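PDB 4GUN: superoxide dismutase, which binds manganese and probably protects the cell from superoxide radicals by dismuting them to hydrogen peroxide and molecular oxygen. Local coordinates for residues I8-I13 with K35-Y40; H77-L82 with Q155-A160; P22-E27 with K189-V194; A135-N140 with P165-D170. The protein carries 2 engineered substitutions. All coordinates share one frame; numbering follows the deposited sequence.

Interaction 1 of 4, residues I8-I13 with K35-Y40; sequences ISLPKI and KHHVAY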
loop_
_atom_site.group_PDB
_atom_site.type_symbol
_atom_site.label_atom_id
_atom_site.label_comp_id
_atom_site.label_asym_id
_atom_site.label_seq_id
_atom_site.Cartn_x
_atom_site.Cartn_y
_atom_site.Cartn_z
ATOM N N ILE A 8 7.791 -26.542 3.152
ATOM C CA ILE A 8 8.027 -26.088 4.523
ATOM C C ILE A 8 7.127 -26.899 5.471
ATOM O O ILE A 8 6.119 -27.476 5.042
ATOM C CB ILE A 8 7.860 -24.549 4.725
ATOM C CG1 ILE A 8 6.407 -24.081 4.489
ATOM C CG2 ILE A 8 8.885 -23.767 3.868
ATOM C CD1 ILE A 8 6.047 -22.758 5.049
ATOM N N SER A 9 7.490 -26.939 6.758
ATOM C CA SER A 9 6.706 -27.677 7.740
ATOM C C SER A 9 6.556 -26.884 9.017
ATOM O O SER A 9 7.280 -25.910 9.232
ATOM C CB SER A 9 7.301 -29.065 7.975
ATOM O OG SER A 9 8.613 -28.995 8.501
ATOM N N LEU A 10 5.581 -27.257 9.838
ATOM C CA LEU A 10 5.342 -26.585 11.105
ATOM C C LEU A 10 6.540 -26.847 12.026
ATOM O O LEU A 10 6.886 -28.010 12.201
ATOM C CB LEU A 10 4.044 -27.116 11.745
ATOM C CG LEU A 10 3.545 -26.400 13.002
ATOM C CD1 LEU A 10 2.964 -25.057 12.659
ATOM C CD2 LEU A 10 2.478 -27.244 13.712
ATOM N N PRO A 11 7.210 -25.808 12.591
ATOM C CA PRO A 11 8.356 -26.079 13.480
ATOM C C PRO A 11 7.916 -26.668 14.824
ATOM O O PRO A 11 6.755 -26.524 15.227
ATOM C CB PRO A 11 8.987 -24.697 13.668
ATOM C CG PRO A 11 7.818 -23.750 13.579
ATOM C CD PRO A 11 6.942 -24.356 12.495
ATOM N N LYS A 12 8.849 -27.346 15.505
ATOM C CA LYS A 12 8.625 -27.923 16.826
ATOM C C LYS A 12 8.739 -26.776 17.827
ATOM O O LYS A 12 9.633 -25.936 17.676
ATOM C CB LYS A 12 9.687 -29.003 17.107
ATOM N N ILE A 13 7.824 -26.702 18.808
ATOM C CA ILE A 13 7.795 -25.615 19.815
ATOM C C ILE A 13 8.518 -26.040 21.102
ATOM O O ILE A 13 8.145 -27.044 21.690
ATOM C CB ILE A 13 6.339 -25.134 20.094
ATOM C CG1 ILE A 13 5.494 -24.973 18.800
ATOM C CG2 ILE A 13 6.303 -23.887 20.978
ATOM C CD1 ILE A 13 5.913 -23.873 17.811
ATOM N N LYS A 35 -3.690 -23.952 14.178
ATOM C CA LYS A 35 -4.629 -23.534 13.132
ATOM C C LYS A 35 -3.993 -22.419 12.278
ATOM O O LYS A 35 -3.832 -22.618 11.076
ATOM C CB LYS A 35 -6.007 -23.121 13.697
ATOM C CG LYS A 35 -6.706 -24.184 14.566
ATOM C CD LYS A 35 -7.310 -25.305 13.715
ATOM C CE LYS A 35 -7.873 -26.441 14.528
ATOM N NZ LYS A 35 -8.424 -27.519 13.659
ATOM N N HIS A 36 -3.587 -21.275 12.904
ATOM C CA HIS A 36 -2.994 -20.134 12.195
ATOM C C HIS A 36 -1.671 -20.394 11.497
ATOM O O HIS A 36 -1.558 -20.111 10.297
ATOM C CB HIS A 36 -2.988 -18.828 13.032
ATOM C CG HIS A 36 -4.356 -18.363 13.425
ATOM N ND1 HIS A 36 -5.122 -17.561 12.585
ATOM C CD2 HIS A 36 -5.072 -18.629 14.543
ATOM C CE1 HIS A 36 -6.253 -17.337 13.234
ATOM N NE2 HIS A 36 -6.270 -17.960 14.419
ATOM N N HIS A 37 -0.657 -20.866 12.231
ATOM C CA HIS A 37 0.647 -21.156 11.619
ATOM C C HIS A 37 0.489 -22.284 10.596
ATOM O O HIS A 37 0.991 -22.157 9.490
ATOM C CB HIS A 37 1.729 -21.480 12.683
ATOM C CG HIS A 37 3.143 -21.494 12.173
ATOM N ND1 HIS A 37 4.211 -21.315 13.032
ATOM C CD2 HIS A 37 3.626 -21.689 10.917
ATOM C CE1 HIS A 37 5.295 -21.385 12.279
ATOM N NE2 HIS A 37 4.989 -21.622 10.999
ATOM N N VAL A 38 -0.293 -23.323 10.925
ATOM C CA VAL A 38 -0.589 -24.451 10.012
ATOM C C VAL A 38 -1.173 -23.954 8.664
ATOM O O VAL A 38 -0.839 -24.504 7.612
ATOM C CB VAL A 38 -1.505 -25.499 10.717
ATOM C CG1 VAL A 38 -2.233 -26.391 9.710
ATOM C CG2 VAL A 38 -0.707 -26.349 11.701
ATOM N N ALA A 39 -2.061 -22.927 8.708
ATOM C CA ALA A 39 -2.680 -22.345 7.508
ATOM C C ALA A 39 -1.635 -21.649 6.613
ATOM O O ALA A 39 -1.715 -21.751 5.388
ATOM C CB ALA A 39 -3.798 -21.380 7.892
ATOM N N TYR A 40 -0.626 -21.003 7.212
ATOM C CA TYR A 40 0.462 -20.406 6.425
ATOM C C TYR A 40 1.402 -21.496 5.850
ATOM O O TYR A 40 1.890 -21.327 4.738
ATOM C CB TYR A 40 1.260 -19.375 7.242
ATOM C CG TYR A 40 0.422 -18.261 7.831
ATOM C CD1 TYR A 40 -0.304 -17.399 7.012
ATOM C CD2 TYR A 40 0.425 -18.011 9.198
ATOM C CE1 TYR A 40 -1.064 -16.364 7.546
ATOM C CE2 TYR A 40 -0.356 -16.996 9.750
ATOM C CZ TYR A 40 -1.084 -16.163 8.921
ATOM O OH TYR A 40 -1.842 -15.159 9.474
#

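Interaction 2 of 4, residues H77-L82 with Q155-A160; sequences HTNHSL and QDTISA. With MN (manganese (II) ion), chain Q.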
loop_
_atom_site.group_PDB
_atom_site.type_symbol
_atom_site.label_atom_id
_atom_site.label_comp_id
_atom_site.label_asym_id
_atom_site.label_seq_id
_atom_site.Cartn_x
_atom_site.Cartn_y
_atom_site.Cartn_z
ATOM N N HIS A 77 4.727 -17.745 7.882
ATOM C CA HIS A 77 5.565 -18.839 8.405
ATOM C C HIS A 77 6.820 -18.293 9.080
ATOM O O HIS A 77 7.152 -18.724 10.188
ATOM C CB HIS A 77 5.968 -19.819 7.293
ATOM C CG HIS A 77 6.979 -20.838 7.739
ATOM N ND1 HIS A 77 6.651 -21.841 8.662
ATOM C CD2 HIS A 77 8.258 -21.021 7.331
ATOM C CE1 HIS A 77 7.751 -22.572 8.796
ATOM N NE2 HIS A 77 8.751 -22.100 8.040
ATOM N N THR A 78 7.502 -17.340 8.402
ATOM C CA THR A 78 8.731 -16.695 8.884
ATOM C C THR A 78 8.461 -15.933 10.180
ATOM O O THR A 78 9.217 -16.091 11.149
ATOM C CB THR A 78 9.302 -15.769 7.796
ATOM O OG1 THR A 78 9.652 -16.565 6.667
ATOM C CG2 THR A 78 10.520 -14.969 8.278
ATOM N N ASN A 79 7.391 -15.123 10.198
ATOM C CA ASN A 79 7.013 -14.311 11.382
ATOM C C ASN A 79 6.656 -15.175 12.596
ATOM O O ASN A 79 7.158 -14.922 13.693
ATOM C CB ASN A 79 5.882 -13.340 11.045
ATOM C CG ASN A 79 6.282 -12.186 10.138
ATOM O OD1 ASN A 79 7.455 -11.819 10.046
ATOM N ND2 ASN A 79 5.308 -11.562 9.473
ATOM N N HIS A 80 5.791 -16.187 12.404
ATOM C CA HIS A 80 5.396 -17.079 13.487
ATOM C C HIS A 80 6.567 -17.907 14.031
ATOM O O HIS A 80 6.714 -17.980 15.242
ATOM C CB HIS A 80 4.150 -17.900 13.120
ATOM C CG HIS A 80 2.900 -17.059 13.107
ATOM N ND1 HIS A 80 2.505 -16.370 11.974
ATOM C CD2 HIS A 80 2.045 -16.756 14.111
ATOM C CE1 HIS A 80 1.399 -15.725 12.306
ATOM N NE2 HIS A 80 1.065 -15.950 13.572
ATOM N N SER A 81 7.458 -18.426 13.150
ATOM C CA SER A 81 8.676 -19.170 13.541
ATOM C C SER A 81 9.595 -18.321 14.417
ATOM O O SER A 81 10.137 -18.828 15.408
ATOM C CB SER A 81 9.446 -19.668 12.317
ATOM O OG SER A 81 8.719 -20.692 11.658
ATOM N N LEU A 82 9.752 -17.018 14.068
ATOM C CA LEU A 82 10.537 -16.055 14.862
ATOM C C LEU A 82 9.836 -15.846 16.200
ATOM O O LEU A 82 10.484 -15.809 17.243
ATOM C CB LEU A 82 10.674 -14.695 14.157
ATOM C CG LEU A 82 11.567 -14.593 12.914
ATOM C CD1 LEU A 82 11.166 -13.394 12.059
ATOM C CD2 LEU A 82 13.062 -14.505 13.288
ATOM N N GLN A 155 1.233 -9.967 7.022
ATOM C CA GLN A 155 2.332 -10.926 7.145
ATOM C C GLN A 155 3.619 -10.449 6.487
ATOM O O GLN A 155 4.507 -11.248 6.220
ATOM C CB GLN A 155 1.960 -12.370 6.767
ATOM C CG GLN A 155 0.923 -13.053 7.694
ATOM C CD GLN A 155 1.268 -13.071 9.178
ATOM O OE1 GLN A 155 2.418 -12.903 9.605
ATOM N NE2 GLN A 155 0.267 -13.294 9.998
ATOM N N ASP A 156 3.741 -9.128 6.276
ATOM C CA ASP A 156 4.980 -8.547 5.753
ATOM C C ASP A 156 6.079 -8.782 6.832
ATOM O O ASP A 156 5.775 -8.874 8.030
ATOM C CB ASP A 156 4.784 -7.057 5.398
ATOM C CG ASP A 156 3.770 -6.807 4.279
ATOM O OD1 ASP A 156 3.337 -7.788 3.633
ATOM O OD2 ASP A 156 3.411 -5.632 4.050
ATOM N N THR A 157 7.320 -8.996 6.400
ATOM C CA THR A 157 8.413 -9.350 7.318
ATOM C C THR A 157 9.663 -8.499 7.131
ATOM O O THR A 157 9.688 -7.623 6.273
ATOM C CB THR A 157 8.700 -10.869 7.202
ATOM O OG1 THR A 157 9.474 -11.297 8.330
ATOM C CG2 THR A 157 9.384 -11.260 5.881
ATOM N N ILE A 158 10.720 -8.810 7.893
ATOM C CA ILE A 158 12.032 -8.176 7.747
ATOM C C ILE A 158 12.753 -8.999 6.677
ATOM O O ILE A 158 13.282 -10.070 6.964
ATOM C CB ILE A 158 12.773 -8.084 9.113
ATOM C CG1 ILE A 158 11.903 -7.335 10.175
ATOM C CG2 ILE A 158 14.162 -7.432 8.971
ATOM C CD1 ILE A 158 11.252 -5.999 9.733
ATOM N N SER A 159 12.653 -8.567 5.416
ATOM C CA SER A 159 13.222 -9.361 4.325
ATOM C C SER A 159 14.421 -8.736 3.634
ATOM O O SER A 159 15.083 -9.412 2.818
ATOM C CB SER A 159 12.141 -9.757 3.326
ATOM O OG SER A 159 11.616 -8.607 2.693
ATOM N N ALA A 160 14.724 -7.457 3.969
ATOM C CA ALA A 160 15.881 -6.773 3.399
ATOM C C ALA A 160 17.150 -7.523 3.835
ATOM O O ALA A 160 17.285 -7.807 5.030
ATOM C CB ALA A 160 15.929 -5.332 3.873
HETATM MN MN MN Q . -0.352 -14.669 14.513
HETATM O O HOH W 1 -0.163 -13.114 13.026
#

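Interaction 3 of 4, residues P22-E27 with K189-V194; sequences PYISKE and KAIWNV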
loop_
_atom_site.group_PDB
_atom_site.type_symbol
_atom_site.label_atom_id
_atom_site.label_comp_id
_atom_site.label_asym_id
_atom_site.label_seq_id
_atom_site.Cartn_x
_atom_site.Cartn_y
_atom_site.Cartn_z
ATOM N N PRO A 22 0.308 -16.688 33.109
ATOM C CA PRO A 22 -0.972 -16.028 32.791
ATOM C C PRO A 22 -0.921 -14.973 31.683
ATOM O O PRO A 22 -1.897 -14.255 31.494
ATOM C CB PRO A 22 -1.360 -15.403 34.142
ATOM C CG PRO A 22 -0.032 -14.988 34.733
ATOM C CD PRO A 22 0.966 -16.037 34.269
ATOM N N TYR A 23 0.215 -14.853 30.987
ATOM C CA TYR A 23 0.460 -13.830 29.963
ATOM C C TYR A 23 -0.229 -14.132 28.625
ATOM O O TYR A 23 -0.952 -13.279 28.110
ATOM C CB TYR A 23 1.980 -13.548 29.848
ATOM C CG TYR A 23 2.619 -13.351 31.213
ATOM C CD1 TYR A 23 2.270 -12.267 32.019
ATOM C CD2 TYR A 23 3.481 -14.301 31.742
ATOM C CE1 TYR A 23 2.799 -12.116 33.300
ATOM C CE2 TYR A 23 4.014 -14.163 33.027
ATOM C CZ TYR A 23 3.670 -13.068 33.800
ATOM O OH TYR A 23 4.231 -12.889 35.043
ATOM N N ILE A 24 -0.048 -15.358 28.106
ATOM C CA ILE A 24 -0.686 -15.862 26.877
ATOM C C ILE A 24 -1.316 -17.224 27.241
ATOM O O ILE A 24 -0.629 -18.097 27.770
ATOM C CB ILE A 24 0.284 -15.966 25.655
ATOM C CG1 ILE A 24 1.111 -14.653 25.459
ATOM C CG2 ILE A 24 -0.512 -16.351 24.379
ATOM C CD1 ILE A 24 2.177 -14.701 24.379
ATOM N N SER A 25 -2.624 -17.381 27.004
ATOM C CA SER A 25 -3.311 -18.616 27.390
ATOM C C SER A 25 -3.013 -19.803 26.477
ATOM O O SER A 25 -2.632 -19.611 25.313
ATOM C CB SER A 25 -4.817 -18.383 27.490
ATOM O OG SER A 25 -5.405 -18.305 26.199
ATOM N N LYS A 26 -3.231 -21.036 27.004
ATOM C CA LYS A 26 -3.093 -22.275 26.225
ATOM C C LYS A 26 -4.068 -22.214 25.037
ATOM O O LYS A 26 -3.723 -22.634 23.936
ATOM C CB LYS A 26 -3.423 -23.513 27.088
ATOM C CG LYS A 26 -3.418 -24.807 26.289
ATOM C CD LYS A 26 -3.390 -26.057 27.127
ATOM C CE LYS A 26 -3.648 -27.241 26.221
ATOM N NZ LYS A 26 -3.844 -28.490 26.994
ATOM N N GLU A 27 -5.286 -21.682 25.275
ATOM C CA GLU A 27 -6.370 -21.590 24.290
ATOM C C GLU A 27 -5.951 -20.781 23.063
ATOM O O GLU A 27 -6.094 -21.276 21.941
ATOM C CB GLU A 27 -7.674 -21.088 24.958
ATOM C CG GLU A 27 -8.271 -22.091 25.954
ATOM C CD GLU A 27 -7.376 -22.491 27.119
ATOM O OE1 GLU A 27 -6.733 -21.588 27.706
ATOM O OE2 GLU A 27 -7.238 -23.711 27.374
ATOM N N LYS A 189 1.763 -4.884 27.104
ATOM C CA LYS A 189 2.399 -4.775 28.415
ATOM C C LYS A 189 2.796 -6.182 28.938
ATOM O O LYS A 189 3.961 -6.419 29.255
ATOM C CB LYS A 189 1.442 -4.047 29.392
ATOM C CG LYS A 189 2.100 -3.566 30.684
ATOM C CD LYS A 189 1.161 -2.692 31.535
ATOM C CE LYS A 189 1.234 -1.207 31.223
ATOM N NZ LYS A 189 2.482 -0.569 31.738
ATOM N N ALA A 190 1.843 -7.121 28.939
ATOM C CA ALA A 190 2.011 -8.485 29.430
ATOM C C ALA A 190 3.031 -9.391 28.732
ATOM O O ALA A 190 3.652 -10.207 29.413
ATOM C CB ALA A 190 0.664 -9.174 29.492
ATOM N N ILE A 191 3.163 -9.305 27.399
ATOM C CA ILE A 191 4.038 -10.199 26.610
ATOM C C ILE A 191 5.525 -10.151 26.994
ATOM O O ILE A 191 6.211 -11.159 26.858
ATOM C CB ILE A 191 3.807 -10.049 25.060
ATOM C CG1 ILE A 191 4.367 -11.282 24.274
ATOM C CG2 ILE A 191 4.354 -8.723 24.522
ATOM C CD1 ILE A 191 3.794 -11.478 22.881
ATOM N N TRP A 192 6.025 -8.984 27.432
ATOM C CA TRP A 192 7.435 -8.818 27.806
ATOM C C TRP A 192 7.905 -9.748 28.930
ATOM O O TRP A 192 9.070 -10.117 28.954
ATOM C CB TRP A 192 7.774 -7.349 28.068
ATOM C CG TRP A 192 7.569 -6.517 26.840
ATOM C CD1 TRP A 192 6.487 -5.742 26.551
ATOM C CD2 TRP A 192 8.409 -6.486 25.682
ATOM N NE1 TRP A 192 6.635 -5.164 25.315
ATOM C CE2 TRP A 192 7.797 -5.622 24.746
ATOM C CE3 TRP A 192 9.650 -7.070 25.359
ATOM C CZ2 TRP A 192 8.377 -5.330 23.509
ATOM C CZ3 TRP A 192 10.203 -6.819 24.110
ATOM C CH2 TRP A 192 9.568 -5.963 23.197
ATOM N N ASN A 193 6.967 -10.203 29.783
ATOM C CA ASN A 193 7.192 -11.171 30.858
ATOM C C ASN A 193 7.568 -12.577 30.306
ATOM O O ASN A 193 8.150 -13.373 31.032
ATOM C CB ASN A 193 5.969 -11.256 31.750
ATOM C CG ASN A 193 5.623 -9.970 32.447
ATOM O OD1 ASN A 193 6.298 -9.546 33.379
ATOM N ND2 ASN A 193 4.574 -9.299 31.996
ATOM N N VAL A 194 7.274 -12.859 29.024
ATOM C CA VAL A 194 7.624 -14.152 28.391
ATOM C C VAL A 194 8.527 -14.010 27.175
ATOM O O VAL A 194 8.680 -14.963 26.402
ATOM C CB VAL A 194 6.417 -15.118 28.138
ATOM C CG1 VAL A 194 5.874 -15.682 29.448
ATOM C CG2 VAL A 194 5.317 -14.457 27.301
#

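Interaction 4 of 4, residues A135-N140 with P165-D170; sequences AFIVKN and PIIAID. With MN (manganese (II) ion), chain Q.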
loop_
_atom_site.group_PDB
_atom_site.type_symbol
_atom_site.label_atom_id
_atom_site.label_comp_id
_atom_site.label_asym_id
_atom_site.label_seq_id
_atom_site.Cartn_x
_atom_site.Cartn_y
_atom_site.Cartn_z
ATOM N N ALA A 135 5.476 -5.826 15.169
ATOM C CA ALA A 135 6.563 -4.906 15.524
ATOM C C ALA A 135 7.831 -5.740 15.637
ATOM O O ALA A 135 7.785 -6.890 16.091
ATOM C CB ALA A 135 6.304 -4.178 16.826
ATOM N N PHE A 136 8.954 -5.187 15.169
ATOM C CA PHE A 136 10.224 -5.883 15.249
ATOM C C PHE A 136 11.297 -4.955 15.793
ATOM O O PHE A 136 11.370 -3.795 15.401
ATOM C CB PHE A 136 10.698 -6.397 13.865
ATOM C CG PHE A 136 9.815 -7.358 13.110
ATOM C CD1 PHE A 136 10.062 -8.724 13.145
ATOM C CD2 PHE A 136 8.806 -6.891 12.277
ATOM C CE1 PHE A 136 9.268 -9.611 12.414
ATOM C CE2 PHE A 136 8.014 -7.779 11.544
ATOM C CZ PHE A 136 8.253 -9.129 11.616
ATOM N N ILE A 137 12.165 -5.506 16.636
ATOM C CA ILE A 137 13.408 -4.882 17.057
ATOM C C ILE A 137 14.354 -5.444 15.991
ATOM O O ILE A 137 14.397 -6.670 15.809
ATOM C CB ILE A 137 13.839 -5.278 18.498
ATOM C CG1 ILE A 137 12.900 -4.594 19.528
ATOM C CG2 ILE A 137 15.295 -4.839 18.726
ATOM C CD1 ILE A 137 12.948 -5.151 20.960
ATOM N N VAL A 138 15.026 -4.558 15.223
ATOM C CA VAL A 138 15.875 -5.002 14.104
ATOM C C VAL A 138 17.301 -4.510 14.254
ATOM O O VAL A 138 17.510 -3.456 14.834
ATOM C CB VAL A 138 15.311 -4.604 12.689
ATOM C CG1 VAL A 138 13.878 -5.080 12.481
ATOM C CG2 VAL A 138 15.417 -3.108 12.419
ATOM N N LYS A 139 18.270 -5.249 13.680
ATOM C CA LYS A 139 19.679 -4.824 13.635
ATOM C C LYS A 139 19.994 -4.500 12.176
ATOM O O LYS A 139 19.692 -5.292 11.284
ATOM C CB LYS A 139 20.613 -5.927 14.168
ATOM C CG LYS A 139 22.110 -5.711 13.881
ATOM C CD LYS A 139 22.886 -7.001 14.106
ATOM C CE LYS A 139 24.387 -6.774 14.187
ATOM N NZ LYS A 139 25.133 -8.080 14.183
ATOM N N ASN A 140 20.641 -3.357 11.937
ATOM C CA ASN A 140 21.019 -2.973 10.576
ATOM C C ASN A 140 22.507 -3.252 10.422
ATOM O O ASN A 140 23.317 -2.677 11.126
ATOM C CB ASN A 140 20.658 -1.500 10.311
ATOM C CG ASN A 140 20.797 -1.030 8.881
ATOM O OD1 ASN A 140 21.641 -1.477 8.124
ATOM N ND2 ASN A 140 19.957 -0.098 8.479
ATOM N N PRO A 165 15.926 -9.576 11.926
ATOM C CA PRO A 165 14.887 -9.488 12.970
ATOM C C PRO A 165 15.456 -10.035 14.303
ATOM O O PRO A 165 16.074 -11.104 14.318
ATOM C CB PRO A 165 13.730 -10.325 12.397
ATOM C CG PRO A 165 14.372 -11.285 11.437
ATOM C CD PRO A 165 15.690 -10.708 10.993
ATOM N N ILE A 166 15.362 -9.247 15.383
ATOM C CA ILE A 166 15.916 -9.614 16.707
ATOM C C ILE A 166 14.799 -10.115 17.635
ATOM O O ILE A 166 14.958 -11.125 18.328
ATOM C CB ILE A 166 16.769 -8.453 17.335
ATOM C CG1 ILE A 166 17.854 -7.888 16.363
ATOM C CG2 ILE A 166 17.373 -8.835 18.701
ATOM C CD1 ILE A 166 18.853 -8.972 15.758
ATOM N N ILE A 167 13.679 -9.376 17.645
ATOM C CA ILE A 167 12.464 -9.689 18.397
ATOM C C ILE A 167 11.283 -9.480 17.471
ATOM O O ILE A 167 11.193 -8.430 16.829
ATOM C CB ILE A 167 12.331 -8.799 19.685
ATOM C CG1 ILE A 167 13.347 -9.199 20.789
ATOM C CG2 ILE A 167 10.871 -8.745 20.235
ATOM C CD1 ILE A 167 13.107 -10.576 21.507
ATOM N N ALA A 168 10.354 -10.466 17.424
ATOM C CA ALA A 168 9.126 -10.340 16.643
ATOM C C ALA A 168 7.951 -10.386 17.626
ATOM O O ALA A 168 7.912 -11.271 18.506
ATOM C CB ALA A 168 9.024 -11.475 15.639
ATOM N N ILE A 169 7.072 -9.372 17.548
ATOM C CA ILE A 169 5.840 -9.240 18.347
ATOM C C ILE A 169 4.603 -9.223 17.436
ATOM O O ILE A 169 4.381 -8.253 16.714
ATOM C CB ILE A 169 5.812 -8.026 19.313
ATOM C CG1 ILE A 169 7.071 -7.954 20.229
ATOM C CG2 ILE A 169 4.504 -8.040 20.146
ATOM C CD1 ILE A 169 7.195 -9.069 21.256
ATOM N N ASP A 170 3.779 -10.261 17.540
ATOM C CA ASP A 170 2.531 -10.401 16.795
ATOM C C ASP A 170 1.447 -9.481 17.373
ATOM O O ASP A 170 1.067 -9.628 18.537
ATOM C CB ASP A 170 2.049 -11.864 16.837
ATOM C CG ASP A 170 1.010 -12.219 15.783
ATOM O OD1 ASP A 170 0.577 -11.318 15.040
ATOM O OD2 ASP A 170 0.668 -13.392 15.672
HETATM MN MN MN Q . -0.352 -14.669 14.513
HETATM O O HOH W 1 -0.163 -13.114 13.026
#

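Interaction 1 of 4, residues I8-I13 with K35-Y40
Leu10 and Pro11 close on the imidazole of His37, in a contact made almost wholly of carbon against carbon and ring. The first kind of interaction is CH-pi: Leu10 CD1 lies over one face of the His37 ring, 3.9 Å from its centroid and 22° off the normal. It sits nearer the rim than the centre, so its closest ring atom is His37 CG at 3.6 Å. Leu10 reaches this place because its CG is turned anti to the backbone N (chi1 -173°), which carries both methyls to the helix.

The second kind is plain van der Waals packing. Pro11 CD comes up obliquely to the far end of the same ring, 3.4 Å from His37 CE1, with Pro11 CG just behind it. The other Leu10 methyl, CD2, rests on Val38 CG2 at 3.9 Å, one residue further along the helix. Ile8 is more distant, its CD1 4.4 Å from Tyr40 O.

Polar bonds fix the ring from outside this pair of segments: His37 ND1 is hydrogen-bonded to Trp84 and His37 NE2 to His77, so both ring nitrogens are satisfied and the ring's turn is fixed.

The extended segment 8-13 thus lies along helix 26-56 of the alpha-hairpin domain, with helix 60-85 supplying both ring partners and Ile8 touching Leu60 of a neighbouring subunit.

Interaction 2 of 4, residues H77-L82 with Q155-A160
Asn79 lays its side-chain amide against the loop 155-157, using both ends of the group. Its OD1 accepts from Thr157 OG1 at 2.7 Å, the hydroxyl tilted 27° from the carbonyl plane. Its ND2 donates to two oxygens: Asp156 O at 3.1 Å and Gln155 OE1 at 3.2 Å. Both acceptors lie close to the Asn79 amide plane and both bonds are nearly straight. At Asp156 O, however, the donor stands above the plane of the peptide carbonyl, whereas at Gln155 OE1 it is only slightly tilted. Three bonds therefore fix the rotation of this buried amide. Thr157 meets it with OG1 anti to its own backbone N (chi1 -164°), and the same hydroxyl oxygen has Thr78 CG2 at 3.8 Å.

Gln155 links this amide to the metal site. A bend at chi2 (-55°) brings its amide beside His80, where Gln155 NE2 lies at the ring edge, in its plane, 3.5 Å from His80 CE1. Gln155 NE2 also donates to the metal-bound water at 3.1 Å and is hydrogen-bonded to Tyr40 OH. Asn79 ND2 thus holds the oxygen end of Gln155, the second-shell residue that meets the metal-bound water.

His80 NE2 binds manganese at 2.1 Å, and His80 ND1 is held by Gly76 O. With His32, Asp170, His174 and the water completing five ligands, this is the metal site of the iron/manganese superoxide dismutases, in which a glutamine next to the coordinated solvent is the familiar outer-sphere partner.

Interaction 3 of 4, residues P22-E27 with K189-V194
Tyr23 turns its CG anti to its own carbonyl carbon (chi1 -47°), and Asn193 is turned likewise, which sets the phenol ring of Tyr23 broadside against the Asn193 methylene. Asn193 CB stands over the ring centre, 3.5 Å from the centroid and only 9° off the normal, a CH-pi contact. Beyond CB the Asn193 amide runs almost parallel to the ring, the two planes 19° apart, with Asn193 ND2 3.6 Å from Tyr23 CE1. A hydrogen bond from Asn193 ND2 to Ala190 O, 2.9 Å, helps set the turn of that amide. The opposite ring face receives Pro22 CD, nearer the rim.

The contact joins the lead-in to helix 26-56, whose N-cap is Ser25, to segment 189-194, on helix 184-191 and the 3-10 turn at 192-193. It thereby ties the alpha-hairpin domain to the C-terminal domain of the superoxide dismutase fold. The backbone oxygen of Tyr23 is bound by Tyr180 OH, a further tie between the two.

Round the rest of the ring the approach is oblique: Val194 CG1 lies 3.6 Å from Tyr23 CD2, and Ala190 O is equally near Tyr23 CD1. On the inner side Ile24 extends CD1 to Ile191 CD1, 3.9 Å away, and more loosely to Val194 CG2 at 4.3 Å.

Interaction 4 of 4, residues A135-N140 with P165-D170
Ala135 and Ile169 form a hydrogen-bonded pair at one end of two antiparallel strands, and a classic beta bulge interrupts the register further on, where Ile166 and Ile167 both face Ile137. Strand 133-140, central in the three-stranded antiparallel sheet of the C-terminal domain, here meets the outer strand 163-170. At the bulge Ile137 O accepts from Ile166 N at 2.8 Å and, weakly, from Ile167 N at 3.3 Å.

Packing is close on the face that carries Ile137 and Ile167. These two side chains lie side by side and point the same way, Ile137 CD1 resting 3.9 Å from Ile167 CB, and Trp197 of helix 197-205 touches both. On the other face Phe136 CE1 meets Ala168 CB at 3.7 Å, while Leu82 of helix 60-85 packs on Ala168 and Pro165.

Toward Lys139 the contact loosens: its CB meets Ile166 CD1, but the extended chain leads away to Tyr204, whose backbone O accepts from Lys139 NZ and whose ring it meets by cation-pi; Lys139 is partly exposed. At the other end of strand 163-170, chi1 near -163° swings the Asp170 carboxylate off beside its own carbonyl carbon, away from the partner strand, and Asp170 OD2 binds manganese at 2.0 Å.

In the fold
From the N terminus, interaction 1 closes the first, short loop by folding the leading segment 8-13 back onto helix 26-56. Interaction 3 opens before that loop is finished, at 22-27, so the two cross; it closes only at 189-194 and joins the alpha-hairpin and C-terminal domains. Interactions 2 and 4 lie nested inside its long loop and cross each other, 77-82 meeting the loop 155-160 and strand 135-140 meeting 165-170. Interaction 2 also bridges the two domains, whereas interaction 4 stays within the sheet. Both reach the manganese and share its water. Interaction 1 touches interaction 2 directly, and Trp192 of interaction 3 packs on Ile137 and Ile167 of interaction 4.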